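Local coordinates for extracellular solute-binding protein, family 7 (Colwellia psychrerythraea, PDB 4PET) that binds pyruvate together with a calcium ion and probably hands the solute from the periplasm to a TRAP transporter of the inner membrane, at residues F178-L186 / I307-F318. Residues are numbered along the deposited sequence; the frame is centred on the assembly and turned at random.
Sequences FAGEVLAKL and IVQANDELLEEF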
# COMPACT_ATOMS: atom_id res chain seq x y z
N PHE A 178 6.30 21.65 0.19
CA PHE A 178 7.31 22.06 1.12
C PHE A 178 8.71 22.05 0.50
O PHE A 178 9.56 22.87 0.88
CB PHE A 178 7.27 21.18 2.37
CG PHE A 178 7.97 21.81 3.54
CD1 PHE A 178 7.41 22.90 4.19
CD2 PHE A 178 9.19 21.34 3.97
CE1 PHE A 178 8.07 23.49 5.27
CE2 PHE A 178 9.83 21.92 5.04
CZ PHE A 178 9.29 23.01 5.68
N ALA A 179 8.96 21.14 -0.45
CA ALA A 179 10.27 21.13 -1.13
C ALA A 179 10.52 22.48 -1.84
O ALA A 179 11.65 22.96 -1.92
CB ALA A 179 10.38 19.96 -2.10
N GLY A 180 9.46 23.09 -2.36
CA GLY A 180 9.59 24.39 -3.01
C GLY A 180 10.12 25.43 -2.05
O GLY A 180 10.99 26.23 -2.37
N GLU A 181 9.59 25.39 -0.83
CA GLU A 181 10.03 26.30 0.22
C GLU A 181 11.49 26.03 0.60
O GLU A 181 12.25 26.95 0.90
CB GLU A 181 9.14 26.17 1.47
CG GLU A 181 7.66 26.31 1.18
CD GLU A 181 7.30 27.69 0.74
OE1 GLU A 181 7.49 28.63 1.56
OE2 GLU A 181 6.87 27.85 -0.42
N VAL A 182 11.84 24.75 0.67
CA VAL A 182 13.20 24.36 0.99
C VAL A 182 14.20 24.88 -0.06
O VAL A 182 15.20 25.52 0.29
CB VAL A 182 13.30 22.83 1.15
CG1 VAL A 182 14.76 22.43 1.40
CG2 VAL A 182 12.44 22.36 2.33
N LEU A 183 13.93 24.63 -1.34
CA LEU A 183 14.86 25.08 -2.38
C LEU A 183 14.93 26.62 -2.45
O LEU A 183 15.98 27.17 -2.74
CB LEU A 183 14.50 24.48 -3.74
CG LEU A 183 14.63 22.94 -3.82
CD1 LEU A 183 14.39 22.42 -5.23
CD2 LEU A 183 16.01 22.47 -3.32
N ALA A 184 13.81 27.29 -2.16
CA ALA A 184 13.81 28.76 -2.10
C ALA A 184 14.77 29.25 -1.01
O ALA A 184 15.47 30.26 -1.18
CB ALA A 184 12.42 29.28 -1.83
N LYS A 185 14.84 28.51 0.09
CA LYS A 185 15.71 28.92 1.19
C LYS A 185 17.15 28.85 0.72
O LYS A 185 18.01 29.60 1.20
CB LYS A 185 15.50 28.02 2.43
CG LYS A 185 16.39 28.38 3.63
CD LYS A 185 16.22 27.36 4.78
CE LYS A 185 15.54 27.95 5.99
NZ LYS A 185 16.37 29.04 6.57
N LEU A 186 17.41 27.98 -0.26
CA LEU A 186 18.73 27.85 -0.84
C LEU A 186 18.92 28.70 -2.12
O LEU A 186 19.90 28.57 -2.82
CB LEU A 186 19.03 26.37 -1.15
CG LEU A 186 19.14 25.48 0.09
CD1 LEU A 186 19.23 24.02 -0.30
CD2 LEU A 186 20.34 25.90 0.92
N ILE A 307 20.40 20.64 1.57
CA ILE A 307 18.97 20.52 1.46
C ILE A 307 18.34 19.91 2.73
O ILE A 307 17.27 20.35 3.16
CB ILE A 307 18.57 19.67 0.22
CG1 ILE A 307 18.96 20.39 -1.07
CG2 ILE A 307 17.08 19.43 0.19
CD1 ILE A 307 18.70 19.54 -2.31
N VAL A 308 19.00 18.90 3.32
CA VAL A 308 18.51 18.27 4.55
C VAL A 308 18.47 19.32 5.67
O VAL A 308 17.49 19.42 6.43
CB VAL A 308 19.43 17.11 5.00
CG1 VAL A 308 19.12 16.70 6.43
CG2 VAL A 308 19.30 15.91 4.06
N GLN A 309 19.53 20.12 5.72
CA GLN A 309 19.66 21.16 6.74
C GLN A 309 18.59 22.23 6.57
O GLN A 309 18.02 22.69 7.55
CB GLN A 309 21.07 21.77 6.66
CG GLN A 309 21.31 22.92 7.63
CD GLN A 309 22.73 23.43 7.62
OE1 GLN A 309 23.55 23.01 8.43
NE2 GLN A 309 23.03 24.36 6.72
N ALA A 310 18.35 22.65 5.33
CA ALA A 310 17.40 23.73 5.05
C ALA A 310 16.02 23.22 5.39
O ALA A 310 15.23 23.90 6.01
CB ALA A 310 17.45 24.14 3.59
N ASN A 311 15.74 21.98 5.01
CA ASN A 311 14.50 21.36 5.42
C ASN A 311 14.31 21.36 6.97
O ASN A 311 13.29 21.81 7.44
CB ASN A 311 14.43 19.94 4.85
CG ASN A 311 13.10 19.27 5.09
OD1 ASN A 311 12.07 19.64 4.51
ND2 ASN A 311 13.11 18.23 5.93
N ASP A 312 15.29 20.86 7.72
CA ASP A 312 15.24 20.88 9.20
C ASP A 312 15.05 22.32 9.73
O ASP A 312 14.27 22.57 10.65
CB ASP A 312 16.56 20.35 9.82
CG ASP A 312 16.75 18.81 9.71
OD1 ASP A 312 15.79 18.07 9.40
OD2 ASP A 312 17.89 18.36 9.96
N GLU A 313 15.79 23.27 9.17
CA GLU A 313 15.70 24.65 9.62
C GLU A 313 14.29 25.18 9.42
O GLU A 313 13.74 25.88 10.28
CB GLU A 313 16.67 25.51 8.85
CG GLU A 313 18.12 25.42 9.25
CD GLU A 313 19.00 26.29 8.35
OE1 GLU A 313 18.42 27.19 7.69
OE2 GLU A 313 20.23 26.08 8.29
N LEU A 314 13.71 24.86 8.27
CA LEU A 314 12.39 25.40 7.91
C LEU A 314 11.26 24.71 8.66
O LEU A 314 10.25 25.35 8.96
CB LEU A 314 12.13 25.24 6.41
CG LEU A 314 12.37 26.46 5.54
CD1 LEU A 314 11.85 26.19 4.13
CD2 LEU A 314 11.70 27.72 6.12
N LEU A 315 11.42 23.42 8.96
CA LEU A 315 10.42 22.72 9.74
C LEU A 315 10.33 23.35 11.13
O LEU A 315 9.25 23.55 11.67
CB LEU A 315 10.76 21.23 9.84
CG LEU A 315 10.56 20.42 8.56
CD1 LEU A 315 11.24 19.06 8.64
CD2 LEU A 315 9.07 20.26 8.24
N GLU A 316 11.48 23.65 11.69
CA GLU A 316 11.57 24.24 13.00
C GLU A 316 10.91 25.64 13.02
O GLU A 316 10.24 26.01 14.00
CB GLU A 316 13.05 24.29 13.35
CG GLU A 316 13.43 25.09 14.55
CD GLU A 316 14.89 24.86 14.91
OE1 GLU A 316 15.42 23.76 14.62
OE2 GLU A 316 15.51 25.80 15.46
N GLU A 317 11.10 26.39 11.93
CA GLU A 317 10.56 27.72 11.77
C GLU A 317 9.04 27.69 11.59
O GLU A 317 8.31 28.48 12.21
CB GLU A 317 11.24 28.36 10.56
CG GLU A 317 10.77 29.73 10.14
CD GLU A 317 11.59 30.28 8.96
OE1 GLU A 317 12.78 29.89 8.82
OE2 GLU A 317 11.04 31.09 8.18
N PHE A 318 8.55 26.78 10.75
CA PHE A 318 7.11 26.64 10.53
C PHE A 318 6.42 26.20 11.82
O PHE A 318 5.39 26.75 12.20
CB PHE A 318 6.77 25.68 9.37
CG PHE A 318 6.72 26.36 8.01
CD1 PHE A 318 7.88 26.73 7.35
CD2 PHE A 318 5.50 26.63 7.40
CE1 PHE A 318 7.83 27.37 6.11
CE2 PHE A 318 5.45 27.28 6.14
CZ PHE A 318 6.61 27.65 5.52
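Lys-185 and Glu-313 form the one salt bridge that joins helix 178-185 to helix 307-318, NZ lying 3.0 Å from OE1. The ammonium meets that oxygen nearly along its C-O axis, and the lysine chain reaches it by running straight over Ala-310 before bending at CD (chi3 -111°). On the way CE rests 3.5 Å from CG of Leu-314, so a largely apolar stem carries the charge. OE1 of Glu-317, also opposite in charge, stays at 4.3 Å from NZ, beyond salt-bridge range, and can probably add only a diffuse attraction. Glu-181 turns its polar end elsewhere: OE2 is paired with Lys-99, while OE1 lies near the rim of Phe-318.

Asn-311 is less well served. Its OD1 is buried against the in-plane edge of Phe-178, 3.2 Å from CE2, with CG2 of Val-182 also close by, and it has no hydrogen-bond partner in the model; the weakly positive ring edge may offset this in part. Phe-178 sits as a knob among Asn-311, Leu-314, Leu-315 and Phe-318. It presents its edge to one face of Phe-318 in a T-shaped pair, centroids 5.4 Å apart and planes at 76°. Val-182 fills the next hole, bounded by Ile-307, Ala-310, Asn-311 and Leu-314, and Leu-314 returns the insertion by pushing CD1 toward the carbonyl of Glu-181.

The helices cross at 110°, their axes 8.9 Å apart at closest approach. This knobs-into-holes packing lies near the ligand pocket, the side chain of Phe-178 about 12 Å from the bound pyruvate and not touching it. Helix 177-185 follows strand 172-174, which carries the pyruvate-binding Arg-174, and packs on helix 301-321; Leu-315 and Phe-318 of the latter in turn touch helix 323-353.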